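Local structure of chitinase A (Pteris ryukyuensis, 4RL3) at residues A[36-39]-A[43-46]; A[119-124]-A[136-141]; A[53-58]-A[112-117]; A[124-129]-A[163-168]; A[91-94]-A[98-101]. The protein probably hydrolyses glycosidic bonds of chitin as a family 18 glycoside hydrolase, this chain being the catalytic domain of a longer protein that also carries LysM. All blocks are in the same frame, centred on the assembly; numbering follows the deposited sequence.

Contact 1: A[36-39]-A[43-46]; sequences IDYT and AATN
Tyr38 lays its ring flat against the backbone of Ala44, whose CA stands over the ring centre, 3.8 Å from the centroid and 12° off the ring normal. This is a CH-pi contact, and the CB of Ala44 adds an apolar touch at CZ of Tyr38 (3.9 Å). The ring is turned there because CG lies beside the backbone N and opposite the carbonyl carbon (chi1 -89°), while its hydroxyl continues to the carbonyl O of Gln90. Behind the ring the two backbones run roughly antiparallel. Thr45 N donates to Asp37 O at 2.9 Å, and Thr39 N to Ala43 O at 2.7 Å. These bonds make a single beta bridge, Tyr38 with Ala44, inside the loop that joins strand 27-36 of the barrel to strand 50-51; Asp37 centres an inverse gamma turn where that strand gives way. Thr39 OG1 accepts a hydrogen bond from Ala43 N at 3.2 Å, leaving CG2 to meet CG2 of Thr45 at 3.8 Å. The Asp37 carboxylate is held by other partners: OD1 bonds Tyr123 OH and OD2 bonds Trp99 NE1, and a water donates to OD2 at 2.7 Å and accepts a weak bond from Asn46 N.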
# COMPACT_ATOMS: atom_id res chain seq x y z
N ILE A 36 12.11 0.27 -4.84
CA ILE A 36 12.99 -0.40 -3.90
C ILE A 36 14.36 0.24 -3.98
O ILE A 36 14.88 0.50 -5.08
CB ILE A 36 13.12 -1.91 -4.23
CG1 ILE A 36 11.74 -2.52 -4.55
CG2 ILE A 36 13.78 -2.65 -3.07
CD1 ILE A 36 11.79 -3.94 -5.05
N ASP A 37 14.96 0.46 -2.82
CA ASP A 37 16.31 1.03 -2.71
C ASP A 37 17.35 -0.08 -2.80
O ASP A 37 18.17 -0.27 -1.90
CB ASP A 37 16.45 1.88 -1.44
CG ASP A 37 16.11 1.12 -0.15
OD1 ASP A 37 15.17 0.29 -0.14
OD2 ASP A 37 16.79 1.36 0.87
N TYR A 38 17.29 -0.80 -3.92
CA TYR A 38 18.20 -1.89 -4.24
C TYR A 38 18.51 -1.86 -5.72
O TYR A 38 17.70 -1.39 -6.53
CB TYR A 38 17.56 -3.23 -3.92
CG TYR A 38 17.78 -3.75 -2.51
CD1 TYR A 38 17.09 -3.23 -1.42
CD2 TYR A 38 18.67 -4.78 -2.27
CE1 TYR A 38 17.29 -3.72 -0.14
CE2 TYR A 38 18.88 -5.28 -1.00
CZ TYR A 38 18.19 -4.74 0.07
OH TYR A 38 18.40 -5.24 1.35
N THR A 39 19.65 -2.42 -6.09
CA THR A 39 19.97 -2.63 -7.50
C THR A 39 19.35 -3.93 -7.96
O THR A 39 18.94 -4.77 -7.14
CB THR A 39 21.49 -2.74 -7.72
OG1 THR A 39 21.97 -3.95 -7.12
CG2 THR A 39 22.21 -1.53 -7.13
N ALA A 43 21.71 -5.58 -4.41
CA ALA A 43 22.56 -4.81 -3.53
C ALA A 43 21.78 -3.58 -3.06
O ALA A 43 21.24 -2.84 -3.89
CB ALA A 43 23.81 -4.38 -4.27
N ALA A 44 21.77 -3.34 -1.76
CA ALA A 44 21.11 -2.15 -1.20
C ALA A 44 21.80 -0.86 -1.69
O ALA A 44 23.03 -0.83 -1.86
CB ALA A 44 21.12 -2.21 0.32
N THR A 45 21.02 0.20 -1.89
CA THR A 45 21.55 1.46 -2.39
C THR A 45 21.56 2.57 -1.35
O THR A 45 21.83 3.73 -1.70
CB THR A 45 20.72 1.96 -3.59
OG1 THR A 45 19.38 2.21 -3.14
CG2 THR A 45 20.72 0.95 -4.72
N ASN A 46 21.24 2.25 -0.10
CA ASN A 46 21.16 3.24 0.98
C ASN A 46 20.14 4.34 0.71
O ASN A 46 20.42 5.54 0.81
CB ASN A 46 22.53 3.84 1.29
CG ASN A 46 22.53 4.61 2.59
OD1 ASN A 46 21.87 4.22 3.57
ND2 ASN A 46 23.27 5.72 2.63
O HOH W 1 19.36 0.60 1.38

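Contact 2: A[119-124]-A[136-141]; sequences IDIDYE and SCIGQL
The strand bearing Ile119 and Ile121 runs almost exactly antiparallel to the helix bearing Ile138 and Leu141, the segment axes 171° apart and 10.9 Å from each other at closest approach. This is the first half of a beta-alpha-beta unit of the TIM barrel, strand 118-123 followed by the helix that covers its outer side. Ile121 and Ile138 reach toward each other tip to tip. CG2 of Ile138, set opposite its backbone N, lies 3.7 Å from CG1 of Ile121 and 3.8 Å from its CD1. One helical turn on, Leu141 crosses Ile119 obliquely, CD2 to CD1 at 4.0 Å. At the other end CD1 of Ile138 approaches CE2 of Tyr123 more loosely, 4.3 Å away, while the Tyr123 hydroxyl bonds Asp37. Asp120 and Asp122 alternate with these residues on the strand and fall in the DxxDxDxE pattern of the family. Replacing Ile121 with an alanine would probably open a gap opposite Ile138, leaving its CG2 branch without its nearest strand partners. With no hydrogen bond across it, this buried interface rests mainly on apolar packing of aliphatic branches, while the aspartates lie on the other strand face, toward the barrel interior.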
# COMPACT_ATOMS: atom_id res chain seq x y z
N ILE A 119 3.19 8.03 -0.83
CA ILE A 119 3.98 6.82 -0.65
C ILE A 119 3.33 5.90 0.38
O ILE A 119 2.63 6.35 1.28
CB ILE A 119 5.44 7.11 -0.23
CG1 ILE A 119 5.54 7.80 1.14
CG2 ILE A 119 6.12 7.96 -1.30
CD1 ILE A 119 6.93 7.80 1.73
N ASP A 120 3.59 4.61 0.20
CA ASP A 120 3.11 3.55 1.07
C ASP A 120 4.34 2.77 1.53
O ASP A 120 5.20 2.43 0.71
CB ASP A 120 2.17 2.63 0.28
CG ASP A 120 1.74 1.41 1.05
OD1 ASP A 120 1.03 1.59 2.07
OD2 ASP A 120 2.08 0.29 0.65
N ILE A 121 4.42 2.48 2.82
CA ILE A 121 5.57 1.78 3.40
C ILE A 121 5.25 0.29 3.53
O ILE A 121 4.38 -0.10 4.31
CB ILE A 121 5.94 2.35 4.79
CG1 ILE A 121 5.95 3.89 4.78
CG2 ILE A 121 7.28 1.78 5.24
CD1 ILE A 121 6.89 4.56 3.80
N ASP A 122 5.99 -0.54 2.79
CA ASP A 122 5.69 -1.98 2.71
C ASP A 122 6.96 -2.82 2.84
O ASP A 122 7.10 -3.84 2.17
CB ASP A 122 4.94 -2.30 1.41
CG ASP A 122 4.37 -3.71 1.37
OD1 ASP A 122 3.99 -4.24 2.45
OD2 ASP A 122 4.27 -4.27 0.24
N TYR A 123 7.87 -2.39 3.71
CA TYR A 123 8.97 -3.26 4.09
C TYR A 123 8.49 -4.35 5.03
O TYR A 123 7.60 -4.13 5.85
CB TYR A 123 10.07 -2.47 4.78
CG TYR A 123 10.85 -1.58 3.85
CD1 TYR A 123 11.91 -2.08 3.10
CD2 TYR A 123 10.56 -0.22 3.76
CE1 TYR A 123 12.65 -1.25 2.27
CE2 TYR A 123 11.28 0.62 2.92
CZ TYR A 123 12.32 0.10 2.18
OH TYR A 123 13.04 0.96 1.37
N GLU A 124 9.09 -5.54 4.92
CA GLU A 124 8.73 -6.63 5.82
C GLU A 124 9.90 -7.43 6.40
O GLU A 124 9.69 -8.31 7.22
CB GLU A 124 7.77 -7.59 5.13
CG GLU A 124 8.41 -8.45 4.06
CD GLU A 124 7.48 -9.55 3.57
OE1 GLU A 124 6.99 -9.41 2.44
OE2 GLU A 124 7.23 -10.52 4.32
N SER A 136 12.96 5.61 12.72
CA SER A 136 13.55 6.92 12.49
C SER A 136 13.64 7.24 10.99
O SER A 136 13.27 8.32 10.56
CB SER A 136 14.94 6.99 13.10
OG SER A 136 15.49 8.29 12.96
N CYS A 137 14.12 6.29 10.21
CA CYS A 137 14.26 6.49 8.76
C CYS A 137 12.91 6.80 8.11
O CYS A 137 12.77 7.78 7.37
CB CYS A 137 14.85 5.25 8.09
SG CYS A 137 16.63 5.06 8.34
N ILE A 138 11.92 5.97 8.37
CA ILE A 138 10.63 6.11 7.70
C ILE A 138 9.85 7.31 8.22
O ILE A 138 9.23 8.04 7.44
CB ILE A 138 9.78 4.83 7.85
CG1 ILE A 138 10.48 3.63 7.19
CG2 ILE A 138 8.38 5.03 7.28
CD1 ILE A 138 10.80 3.80 5.72
N GLY A 139 9.87 7.52 9.54
CA GLY A 139 9.18 8.66 10.12
C GLY A 139 9.70 9.97 9.57
O GLY A 139 8.94 10.88 9.21
N GLN A 140 11.02 10.08 9.47
CA GLN A 140 11.65 11.28 8.90
C GLN A 140 11.32 11.44 7.42
O GLN A 140 11.05 12.54 6.96
CB GLN A 140 13.16 11.22 9.08
CG GLN A 140 13.62 11.47 10.50
CD GLN A 140 15.13 11.57 10.57
OE1 GLN A 140 15.71 12.52 10.06
NE2 GLN A 140 15.77 10.58 11.18
N LEU A 141 11.36 10.34 6.67
CA LEU A 141 11.02 10.36 5.25
C LEU A 141 9.60 10.91 5.05
O LEU A 141 9.39 11.82 4.25
CB LEU A 141 11.13 8.94 4.68
CG LEU A 141 10.58 8.72 3.27
CD1 LEU A 141 11.31 9.60 2.25
CD2 LEU A 141 10.68 7.26 2.89

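Contact 3: A[53-58]-A[112-117]; sequences WQNSVL and NQYHLD
Trp53 points the edge of its indole at the face of Tyr114, an edge-to-face (T-shaped) pair with planes 83° apart and centroids 5.2 Å from each other. The tight part of the contact lies here. CZ2 of Trp53 stands over the phenol ring, offset toward its rim, and comes within 3.7 Å of CE2. The same phenol carbon meets the carbonyl O of Leu58 in the ring plane at 3.5 Å. That oxygen is also held by Trp53 NE1, which donates to it at 3.2 Å, within both the indole plane and the carbonyl plane; the bond ties Trp53 to Leu58 within the loop and helps fix the turn of the indole against the tyrosine. Leu32 and Val77, from strands 27-36 and 73-81, pack against Trp53 on the barrel side.

On the more exposed side the contact thins to Asn55, a partly exposed residue. Its amide ND2 donates to Tyr114 OH at 3.2 Å, nearly straight (161°) and in the amide plane, the two side chains crossing at about a right angle. Tyr114 lies near the C-terminal end of helix 96-114, which His115 leaves with positive phi. Replacing Tyr114 with an alanine would probably leave the Trp53 edge without the face it abuts and Asn55 ND2 without this acceptor. One tyrosine thus offers three surfaces, an apolar face, a CH edge beside a carbonyl oxygen and a hydroxyl, and so joins the loop between strand 50-51 and helix 60-69 to the C-terminal part of helix 96-114.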
# COMPACT_ATOMS: atom_id res chain seq x y z
N TRP A 53 8.30 -1.59 -10.69
CA TRP A 53 7.03 -1.95 -11.33
C TRP A 53 7.25 -1.92 -12.83
O TRP A 53 8.29 -1.47 -13.32
CB TRP A 53 5.88 -1.02 -10.94
CG TRP A 53 5.99 0.39 -11.45
CD1 TRP A 53 5.50 0.89 -12.63
CD2 TRP A 53 6.58 1.49 -10.76
NE1 TRP A 53 5.76 2.24 -12.71
CE2 TRP A 53 6.42 2.63 -11.58
CE3 TRP A 53 7.21 1.63 -9.52
CZ2 TRP A 53 6.89 3.89 -11.21
CZ3 TRP A 53 7.68 2.88 -9.16
CH2 TRP A 53 7.51 3.99 -10.00
N GLN A 54 6.24 -2.39 -13.56
CA GLN A 54 6.31 -2.46 -15.02
C GLN A 54 6.14 -1.08 -15.64
O GLN A 54 5.08 -0.77 -16.21
CB GLN A 54 5.28 -3.45 -15.57
CG GLN A 54 5.56 -3.82 -17.01
CD GLN A 54 4.65 -4.92 -17.55
OE1 GLN A 54 3.49 -5.04 -17.17
NE2 GLN A 54 5.19 -5.72 -18.47
N ASN A 55 7.18 -0.26 -15.51
CA ASN A 55 7.09 1.15 -15.89
C ASN A 55 7.15 1.42 -17.39
O ASN A 55 6.87 2.54 -17.83
CB ASN A 55 8.14 1.99 -15.17
CG ASN A 55 9.57 1.65 -15.58
OD1 ASN A 55 9.92 0.48 -15.71
ND2 ASN A 55 10.39 2.66 -15.75
N SER A 56 7.49 0.41 -18.19
CA SER A 56 7.35 0.53 -19.64
C SER A 56 5.87 0.56 -20.06
O SER A 56 5.54 1.06 -21.14
CB SER A 56 8.06 -0.61 -20.36
OG SER A 56 7.45 -1.86 -20.09
N VAL A 57 5.01 0.03 -19.18
CA VAL A 57 3.55 0.01 -19.38
C VAL A 57 2.89 1.09 -18.53
O VAL A 57 2.11 1.90 -19.03
CB VAL A 57 2.97 -1.39 -19.05
CG1 VAL A 57 1.45 -1.39 -19.11
CG2 VAL A 57 3.55 -2.41 -20.02
N LEU A 58 3.22 1.09 -17.24
CA LEU A 58 2.71 2.07 -16.29
C LEU A 58 3.68 3.25 -16.26
O LEU A 58 4.48 3.42 -15.34
CB LEU A 58 2.52 1.44 -14.90
CG LEU A 58 1.59 0.21 -14.92
CD1 LEU A 58 1.58 -0.57 -13.61
CD2 LEU A 58 0.16 0.59 -15.29
N ASN A 112 7.74 13.46 -8.70
CA ASN A 112 7.60 14.51 -9.70
C ASN A 112 7.61 13.96 -11.12
O ASN A 112 6.84 14.44 -11.96
CB ASN A 112 8.67 15.57 -9.51
CG ASN A 112 8.42 16.42 -8.29
OD1 ASN A 112 7.27 16.57 -7.86
ND2 ASN A 112 9.48 17.00 -7.73
N GLN A 113 8.43 12.95 -11.38
CA GLN A 113 8.50 12.35 -12.71
C GLN A 113 7.21 11.65 -13.11
O GLN A 113 6.75 11.77 -14.26
CB GLN A 113 9.65 11.34 -12.79
CG GLN A 113 9.84 10.74 -14.18
CD GLN A 113 10.85 9.62 -14.23
OE1 GLN A 113 11.40 9.19 -13.20
NE2 GLN A 113 11.08 9.11 -15.44
N TYR A 114 6.65 10.89 -12.17
CA TYR A 114 5.47 10.05 -12.42
C TYR A 114 4.14 10.71 -11.99
O TYR A 114 3.09 10.08 -12.10
CB TYR A 114 5.65 8.67 -11.76
CG TYR A 114 6.49 7.75 -12.63
CD1 TYR A 114 7.87 7.86 -12.65
CD2 TYR A 114 5.89 6.77 -13.43
CE1 TYR A 114 8.63 7.06 -13.47
CE2 TYR A 114 6.65 5.95 -14.24
CZ TYR A 114 8.02 6.09 -14.26
OH TYR A 114 8.79 5.29 -15.08
N HIS A 115 4.17 11.97 -11.56
CA HIS A 115 2.95 12.71 -11.21
C HIS A 115 2.21 12.04 -10.05
O HIS A 115 0.99 11.92 -10.04
CB HIS A 115 2.01 12.83 -12.42
CG HIS A 115 2.71 13.04 -13.72
ND1 HIS A 115 3.41 14.19 -14.01
CD2 HIS A 115 2.84 12.23 -14.80
CE1 HIS A 115 3.93 14.09 -15.23
NE2 HIS A 115 3.60 12.91 -15.73
N LEU A 116 2.97 11.61 -9.05
CA LEU A 116 2.40 10.82 -7.96
C LEU A 116 1.92 11.70 -6.81
O LEU A 116 2.23 12.89 -6.73
CB LEU A 116 3.43 9.80 -7.46
CG LEU A 116 4.01 8.88 -8.53
CD1 LEU A 116 5.02 7.91 -7.93
CD2 LEU A 116 2.92 8.10 -9.25
N ASP A 117 1.19 11.07 -5.89
CA ASP A 117 0.48 11.76 -4.82
C ASP A 117 0.89 11.33 -3.43
O ASP A 117 0.44 11.92 -2.44
CB ASP A 117 -1.02 11.49 -4.99
CG ASP A 117 -1.57 12.10 -6.26
OD1 ASP A 117 -1.70 13.35 -6.27
OD2 ASP A 117 -1.84 11.37 -7.23

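Contact 4: A[124-129]-A[163-168]; sequences EHFDQV and ESQYTA
Phe126 carries loop 124-129 onto Gln165 and Tyr166 of helix 163-173. The CB of Glu124, the last position of the DxxDxDxE pattern of the family, and that of His125 point away from the helix; CG of Glu124 lies 3.3 Å above the plane of the neighbouring His125 ring, and His125 NE2 is hydrogen-bonded to Asp82. The CB of Phe126 points toward the helix. The amide of Gln165 stacks on the phenyl ring, planes only 10° apart, with CD 3.5 Å from Phe126 CD2. Gln165 CG sits over the centre of the ring in a CH-pi contact, 3.8 Å from its centroid. The glutamine can lie along the ring because its chain bends at chi2 (83°). Tyr166 comes at the ring edge instead, crossing Phe126 at about a right angle with CE2 4.0 Å from CZ.

The loop follows strand 118-123 at the C-terminal end of this barrel strand, and helix 163-173 comes after the next strand, 153-156, so the contact bridges consecutive units of the TIM barrel. Tyr166 OH adds a second tie, bonding the carbonyl O of Tyr123, and Phe134 of helix 131-147 pairs edge-to-face with Phe126. A type I turn from Phe126 to Val129 carries Asp127 and Gln128 outward, OD2 of Asp127 bonding Gln90. The turn ends at Val129, whose CG1 lies at the edge of the Phe126 ring, in its plane. A water, 3.1 Å from Val129 O and 3.0 Å from Gln165 NE2, donates to the carbonyl and accepts from the amide.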
# COMPACT_ATOMS: atom_id res chain seq x y z
N GLU A 124 9.09 -5.54 4.92
CA GLU A 124 8.73 -6.63 5.82
C GLU A 124 9.90 -7.43 6.40
O GLU A 124 9.69 -8.31 7.22
CB GLU A 124 7.77 -7.59 5.13
CG GLU A 124 8.41 -8.45 4.06
CD GLU A 124 7.48 -9.55 3.57
OE1 GLU A 124 6.99 -9.41 2.44
OE2 GLU A 124 7.23 -10.52 4.32
N HIS A 125 11.12 -7.14 5.95
CA HIS A 125 12.30 -7.87 6.42
C HIS A 125 13.20 -6.92 7.18
O HIS A 125 13.66 -5.92 6.63
CB HIS A 125 13.06 -8.48 5.25
CG HIS A 125 12.21 -9.36 4.40
ND1 HIS A 125 11.80 -10.60 4.81
CD2 HIS A 125 11.68 -9.17 3.17
CE1 HIS A 125 11.05 -11.15 3.87
NE2 HIS A 125 10.97 -10.30 2.86
N PHE A 126 13.46 -7.26 8.43
CA PHE A 126 14.16 -6.39 9.36
C PHE A 126 15.31 -7.09 10.06
O PHE A 126 15.68 -6.72 11.17
CB PHE A 126 13.16 -5.84 10.38
CG PHE A 126 12.04 -5.08 9.75
CD1 PHE A 126 12.28 -3.85 9.20
CD2 PHE A 126 10.76 -5.62 9.68
CE1 PHE A 126 11.26 -3.14 8.60
CE2 PHE A 126 9.74 -4.91 9.06
CZ PHE A 126 9.99 -3.67 8.53
N ASP A 127 15.91 -8.06 9.38
CA ASP A 127 16.96 -8.86 10.00
C ASP A 127 18.31 -8.14 10.05
O ASP A 127 19.23 -8.62 10.71
CB ASP A 127 17.08 -10.18 9.25
CG ASP A 127 15.76 -10.92 9.17
OD1 ASP A 127 15.16 -11.17 10.23
OD2 ASP A 127 15.29 -11.24 8.05
N GLN A 128 18.43 -7.00 9.36
CA GLN A 128 19.69 -6.25 9.24
C GLN A 128 19.59 -4.82 9.79
O GLN A 128 20.45 -3.98 9.53
CB GLN A 128 20.14 -6.20 7.78
CG GLN A 128 20.37 -7.57 7.15
CD GLN A 128 20.82 -7.53 5.69
OE1 GLN A 128 20.99 -8.57 5.07
NE2 GLN A 128 20.99 -6.33 5.14
N VAL A 129 18.54 -4.55 10.56
CA VAL A 129 18.29 -3.22 11.09
C VAL A 129 17.53 -3.29 12.41
O VAL A 129 16.67 -4.15 12.61
CB VAL A 129 17.53 -2.35 10.07
CG1 VAL A 129 16.09 -2.84 9.88
CG2 VAL A 129 17.55 -0.89 10.48
N GLU A 163 4.36 -6.37 13.54
CA GLU A 163 3.67 -5.50 14.50
C GLU A 163 4.61 -4.61 15.29
O GLU A 163 4.32 -3.42 15.48
CB GLU A 163 2.86 -6.38 15.47
CG GLU A 163 2.06 -5.64 16.54
CD GLU A 163 1.17 -6.60 17.29
OE1 GLU A 163 0.31 -7.25 16.64
OE2 GLU A 163 1.34 -6.75 18.53
N SER A 164 5.72 -5.17 15.76
CA SER A 164 6.67 -4.40 16.56
C SER A 164 7.16 -3.15 15.82
O SER A 164 7.20 -2.05 16.37
CB SER A 164 7.86 -5.28 16.94
OG SER A 164 8.72 -4.57 17.82
N GLN A 165 7.51 -3.33 14.55
CA GLN A 165 8.02 -2.23 13.75
C GLN A 165 6.95 -1.20 13.43
O GLN A 165 7.15 0.00 13.61
CB GLN A 165 8.62 -2.74 12.45
CG GLN A 165 9.94 -3.48 12.63
CD GLN A 165 9.81 -4.95 13.03
OE1 GLN A 165 8.72 -5.54 13.01
NE2 GLN A 165 10.94 -5.54 13.40
N TYR A 166 5.82 -1.66 12.92
CA TYR A 166 4.82 -0.72 12.42
C TYR A 166 3.98 -0.05 13.50
O TYR A 166 3.56 1.09 13.33
CB TYR A 166 3.97 -1.35 11.34
CG TYR A 166 4.71 -1.46 10.02
CD1 TYR A 166 4.75 -0.38 9.14
CD2 TYR A 166 5.40 -2.61 9.67
CE1 TYR A 166 5.43 -0.45 7.94
CE2 TYR A 166 6.09 -2.69 8.47
CZ TYR A 166 6.10 -1.61 7.61
OH TYR A 166 6.78 -1.70 6.41
N THR A 167 3.72 -0.73 14.62
CA THR A 167 3.03 -0.04 15.71
C THR A 167 3.91 1.05 16.33
O THR A 167 3.41 2.11 16.72
CB THR A 167 2.53 -0.99 16.83
OG1 THR A 167 3.62 -1.73 17.38
CG2 THR A 167 1.43 -1.92 16.30
N ALA A 168 5.21 0.80 16.42
CA ALA A 168 6.14 1.82 16.90
C ALA A 168 6.12 3.02 15.96
O ALA A 168 6.03 4.17 16.39
CB ALA A 168 7.55 1.26 17.01
O HOH W 2 13.85 -4.85 13.56

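Contact 5: A[91-94]-A[98-101]; sequences FTAT and SWVA
Ala93 and Trp99 are the points where the loop backbone 91-94 and the helix 98-101 come nearest, their CA atoms 5.5 Å apart as the chain bends round into helix 96-114. No hydrogen bond crosses between the segments, and the indole of Trp99 does most of the touching. With CG opposite its backbone N (chi1 -170°), Trp99 lays its indole against the loop residues. Phe91 covers part of one indole face: CZ stands 3.6 Å above the indole plane, offset toward the rim, and CE2 comes within 3.5 Å of CZ2 of Trp99. The two rings lie at 47°, an oblique pair with centroids 4.9 Å apart. Nearer the helix backbone, the methyl of Ala93 meets CB of Trp99 at 3.6 Å, and the carbonyl O of Thr92 approaches CD1 at 3.4 Å. At the outer end Thr94 CB lies 3.9 Å from Ser98 OG, a looser touch on the exposed side.

Trp99 NE1 donates to Asp37 OD2, which holds the buried indole nitrogen and fixes the turn of the ring. Asn46 reaches both sides of the bend, its ND2 donating to Ser98 OG, which also pairs with Ser95 OG, and its OD1 bonding Thr94 N. Farther in, Cys137 packs on both rings and Phe91 makes edge-to-face pairs with Tyr123 and Phe134, so the loop leading into helix 96-114 and its first turn pack against strand 118-123 and helix 131-147.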
# COMPACT_ATOMS: atom_id res chain seq x y z
N PHE A 91 15.44 -4.19 4.91
CA PHE A 91 15.64 -2.77 5.15
C PHE A 91 17.05 -2.57 5.70
O PHE A 91 17.45 -3.22 6.65
CB PHE A 91 14.63 -2.18 6.14
CG PHE A 91 14.72 -0.68 6.23
CD1 PHE A 91 15.66 -0.08 7.04
CD2 PHE A 91 13.90 0.11 5.44
CE1 PHE A 91 15.77 1.29 7.10
CE2 PHE A 91 14.00 1.49 5.50
CZ PHE A 91 14.94 2.08 6.32
N THR A 92 17.80 -1.65 5.09
CA THR A 92 19.16 -1.41 5.55
C THR A 92 19.64 0.00 5.22
O THR A 92 19.33 0.56 4.16
CB THR A 92 20.11 -2.51 5.03
OG1 THR A 92 21.42 -2.34 5.58
CG2 THR A 92 20.16 -2.52 3.53
N ALA A 93 20.36 0.59 6.17
CA ALA A 93 20.82 1.96 6.07
C ALA A 93 22.27 2.04 6.49
O ALA A 93 22.66 1.46 7.50
CB ALA A 93 19.98 2.86 6.97
N THR A 94 23.06 2.78 5.72
CA THR A 94 24.46 3.05 6.08
C THR A 94 24.51 3.89 7.35
O THR A 94 25.28 3.61 8.27
CB THR A 94 25.18 3.79 4.93
OG1 THR A 94 25.18 2.95 3.76
CG2 THR A 94 26.62 4.15 5.31
N SER A 98 21.98 9.55 6.15
CA SER A 98 22.28 9.37 4.73
C SER A 98 21.15 8.63 4.01
O SER A 98 20.80 8.98 2.88
CB SER A 98 23.63 8.69 4.49
OG SER A 98 23.68 7.37 5.01
N TRP A 99 20.55 7.64 4.68
CA TRP A 99 19.41 6.94 4.09
C TRP A 99 18.26 7.93 3.87
O TRP A 99 17.66 7.99 2.78
CB TRP A 99 18.97 5.73 4.96
CG TRP A 99 17.95 4.85 4.26
CD1 TRP A 99 18.21 3.72 3.55
CD2 TRP A 99 16.54 5.07 4.16
NE1 TRP A 99 17.05 3.22 3.01
CE2 TRP A 99 16.01 4.03 3.37
CE3 TRP A 99 15.67 6.04 4.68
CZ2 TRP A 99 14.65 3.93 3.08
CZ3 TRP A 99 14.31 5.94 4.38
CH2 TRP A 99 13.81 4.88 3.59
N VAL A 100 17.95 8.71 4.90
CA VAL A 100 16.85 9.66 4.81
C VAL A 100 17.10 10.68 3.69
O VAL A 100 16.20 10.96 2.92
CB VAL A 100 16.62 10.38 6.16
CG1 VAL A 100 15.71 11.58 6.00
CG2 VAL A 100 16.06 9.39 7.18
N ALA A 101 18.32 11.21 3.58
CA ALA A 101 18.60 12.20 2.55
C ALA A 101 18.41 11.61 1.16
O ALA A 101 17.84 12.25 0.27
CB ALA A 101 19.99 12.79 2.71

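Overall arrangement
From the N terminus, contact 1 closes first, a short loop between strands 27-36 and 50-51. The 53-58 loop opens contact 3, which closes only at the C-terminal part of helix 96-114; contact 5, the short bend into that helix, is nested within it. Strand 118-123 then opens contact 2, and the loop after it, sharing Glu124, opens contact 4; these cross, since helix 131-147 closes contact 2 before helix 163-173 closes contact 4. Contact 5 touches contacts 1, 2 and 4, whereas contact 3 stands apart and adjoins contact 2 in sequence alone. Together they link barrel strands to outer helices and connecting loops.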